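Local coordinates for protein transcription activator HlyU (Vibrio vulnificus, PDB 3JTH) that probably binds DNA as a dimeric winged-helix regulator of the ArsR family and activates transcription, with the rtxA toxin gene a likely target, at residues L29-L32 / H33-L37. Residues are numbered along the deposited sequence; the frame is centred on the assembly and turned at random.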
ATOM      1  N   LEU A  29       4.161   6.288 -10.581  1.00 23.43           N
ATOM      2  CA  LEU A  29       5.085   6.354  -9.459  1.00 23.80           C
ATOM      3  C   LEU A  29       6.271   5.411  -9.677  1.00 24.81           C
ATOM      4  O   LEU A  29       7.418   5.773  -9.407  1.00 26.34           O
ATOM      5  CB  LEU A  29       4.350   5.989  -8.174  1.00 23.13           C
ATOM      6  CG  LEU A  29       3.337   7.043  -7.706  1.00 24.36           C
ATOM      7  CD1 LEU A  29       2.471   6.466  -6.598  1.00 22.23           C
ATOM      8  CD2 LEU A  29       4.081   8.288  -7.247  1.00 23.87           C
ATOM      9  N   CYS A  30       5.989   4.207 -10.170  1.00 23.03           N
ATOM     10  CA  CYS A  30       7.032   3.220 -10.413  1.00 24.13           C
ATOM     11  C   CYS A  30       8.021   3.731 -11.460  1.00 28.33           C
ATOM     12  O   CYS A  30       9.232   3.547 -11.317  1.00 29.79           O
ATOM     13  CB  CYS A  30       6.399   1.903 -10.875  1.00 29.61           C
ATOM     14  SG  CYS A  30       5.180   1.221  -9.710  1.00 38.64           S
HETATM   15  N   MSE A  31       7.501   4.382 -12.501  1.00 27.79           N
HETATM   16  CA  MSE A  31       8.324   4.924 -13.573  1.00 30.77           C
HETATM   17  C   MSE A  31       9.237   6.037 -13.100  1.00 30.37           C
HETATM   18  O   MSE A  31      10.298   6.271 -13.693  1.00 30.50           O
HETATM   19  CB  MSE A  31       7.441   5.464 -14.703  1.00 49.21           C
HETATM   20  CG  MSE A  31       6.836   4.398 -15.589  1.00 59.23           C
HETATM   21 SE   MSE A  31       8.201   3.278 -16.384  1.00 78.27          SE
HETATM   22  CE  MSE A  31       9.052   4.613 -17.497  1.00 68.54           C
ATOM     23  N   LEU A  32       8.819   6.732 -12.044  1.00 30.84           N
ATOM     24  CA  LEU A  32       9.607   7.838 -11.509  1.00 30.99           C
ATOM     25  C   LEU A  32      10.601   7.370 -10.470  1.00 31.23           C
ATOM     26  O   LEU A  32      11.252   8.184  -9.824  1.00 32.00           O
ATOM     27  CB  LEU A  32       8.695   8.924 -10.902  1.00 22.57           C
ATOM     28  CG  LEU A  32       7.719   9.514 -11.928  1.00 24.73           C
ATOM     29  CD1 LEU A  32       6.846  10.600 -11.314  1.00 23.51           C
ATOM     30  CD2 LEU A  32       8.529  10.067 -13.085  1.00 26.29           C
ATOM     31  N   HIS A  33      10.706   6.054 -10.313  1.00 34.30           N
ATOM     32  CA  HIS A  33      11.641   5.475  -9.359  1.00 34.50           C
ATOM     33  C   HIS A  33      13.070   5.867  -9.733  1.00 33.21           C
ATOM     34  O   HIS A  33      13.593   5.454 -10.770  1.00 34.11           O
ATOM     35  CB  HIS A  33      11.509   3.951  -9.339  1.00 38.16           C
ATOM     36  CG  HIS A  33      12.573   3.266  -8.540  1.00 41.81           C
ATOM     37  ND1 HIS A  33      12.812   3.561  -7.212  1.00 42.94           N
ATOM     38  CD2 HIS A  33      13.481   2.320  -8.882  1.00 43.10           C
ATOM     39  CE1 HIS A  33      13.819   2.830  -6.776  1.00 45.44           C
ATOM     40  NE2 HIS A  33      14.245   2.066  -7.770  1.00 44.46           N
ATOM     41  N   ASN A  34      13.693   6.670  -8.878  1.00 27.99           N
ATOM     42  CA  ASN A  34      15.057   7.137  -9.103  1.00 30.09           C
ATOM     43  C   ASN A  34      15.308   7.816 -10.452  1.00 31.33           C
ATOM     44  O   ASN A  34      16.363   7.633 -11.071  1.00 30.64           O
ATOM     45  CB  ASN A  34      16.053   5.987  -8.912  1.00 35.60           C
ATOM     46  CG  ASN A  34      16.525   5.858  -7.467  1.00 36.71           C
ATOM     47  OD1 ASN A  34      17.103   4.844  -7.094  1.00 39.14           O
ATOM     48  ND2 ASN A  34      16.289   6.888  -6.656  1.00 34.48           N
ATOM     49  N   GLN A  35      14.342   8.606 -10.912  1.00 28.96           N
ATOM     50  CA  GLN A  35      14.534   9.336 -12.158  1.00 30.53           C
ATOM     51  C   GLN A  35      13.468  10.372 -12.459  1.00 28.91           C
ATOM     52  O   GLN A  35      12.360  10.323 -11.926  1.00 29.19           O
ATOM     53  CB  GLN A  35      14.643   8.381 -13.342  1.00 45.77           C
ATOM     54  CG  GLN A  35      13.384   7.623 -13.699  1.00 49.44           C
ATOM     55  CD  GLN A  35      13.468   7.064 -15.099  1.00 54.58           C
ATOM     56  OE1 GLN A  35      14.552   6.731 -15.571  1.00 56.24           O
ATOM     57  NE2 GLN A  35      12.327   6.946 -15.768  1.00 56.59           N
ATOM     58  N   GLU A  36      13.821  11.301 -13.337  1.00 31.31           N
ATOM     59  CA  GLU A  36      12.916  12.358 -13.758  1.00 31.49           C
ATOM     60  C   GLU A  36      12.463  12.092 -15.185  1.00 30.33           C
ATOM     61  O   GLU A  36      13.267  11.689 -16.043  1.00 26.05           O
ATOM     62  CB  GLU A  36      13.606  13.719 -13.725  1.00 37.92           C
ATOM     63  CG  GLU A  36      14.193  14.132 -12.406  1.00 43.72           C
ATOM     64  CD  GLU A  36      14.719  15.552 -12.468  1.00 47.08           C
ATOM     65  OE1 GLU A  36      15.063  15.996 -13.584  1.00 46.74           O
ATOM     66  OE2 GLU A  36      14.793  16.219 -11.414  1.00 50.87           O
ATOM     67  N   LEU A  37      11.181  12.325 -15.439  1.00 27.56           N
ATOM     68  CA  LEU A  37      10.626  12.126 -16.775  1.00 28.15           C
ATOM     69  C   LEU A  37       9.678  13.260 -17.149  1.00 28.98           C
ATOM     70  O   LEU A  37       8.999  13.840 -16.290  1.00 29.38           O
ATOM     71  CB  LEU A  37       9.866  10.804 -16.855  1.00 31.32           C
ATOM     72  CG  LEU A  37      10.601   9.491 -16.594  1.00 32.83           C
ATOM     73  CD1 LEU A  37       9.590   8.353 -16.665  1.00 32.15           C
ATOM     74  CD2 LEU A  37      11.720   9.307 -17.610  1.00 33.35           C
TER
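Gln-35 reaches back from a beta turn to Met-31 in the last turn of helix 23-31, an example of a polar side chain meeting a carbonyl at a helix end. With chi1 at 68°, CG is flanked by both the backbone N and the carbonyl carbon, and the chain beyond it runs extended toward Met-31 O. Gln-35 CG passes 3.4 Å from Met-31 O. Gln-35 NE2 then gives Met-31 O a weak, bent hydrogen bond of 3.0 Å (N-H...O angle 130°). The backbone reverses in a type II turn from Leu-32 to Gln-35, closed by a weak bond from Gln-35 N to Leu-32 O. At the helix end itself, His-33 N donates to Cys-30 O at 3.1 Å, standing well above the carbonyl plane; the same oxygen also accepts a bond from His-92, whose ring stacks on that of His-33.

Beyond the turn, at the start of strand 37-38 of the winged helix-turn-helix fold, Leu-37 points back at the helix. Leu-37 CB and CG each lie 4.1 Å from Leu-32 CD2. At the tip, Leu-37 CD1 sits 3.7 Å from Met-31 O and 3.9 Å from CE of Met-31, a selenomethionine bent at chi2 and chi3 that crosses Leu-37 at about a right angle. Leu-42 of helix 39-46 touches both Met-31 and Leu-37, while Leu-32 packs on Val-66 and Leu-79 of the wing strands. The carbonyls of Cys-30, Met-31 and Leu-32, where helix gives way to turn, each receive an N-H, but those to Met-31 and Leu-32 are weak, so the apolar contacts of Leu-37 are likely to share in holding the turn against the helix.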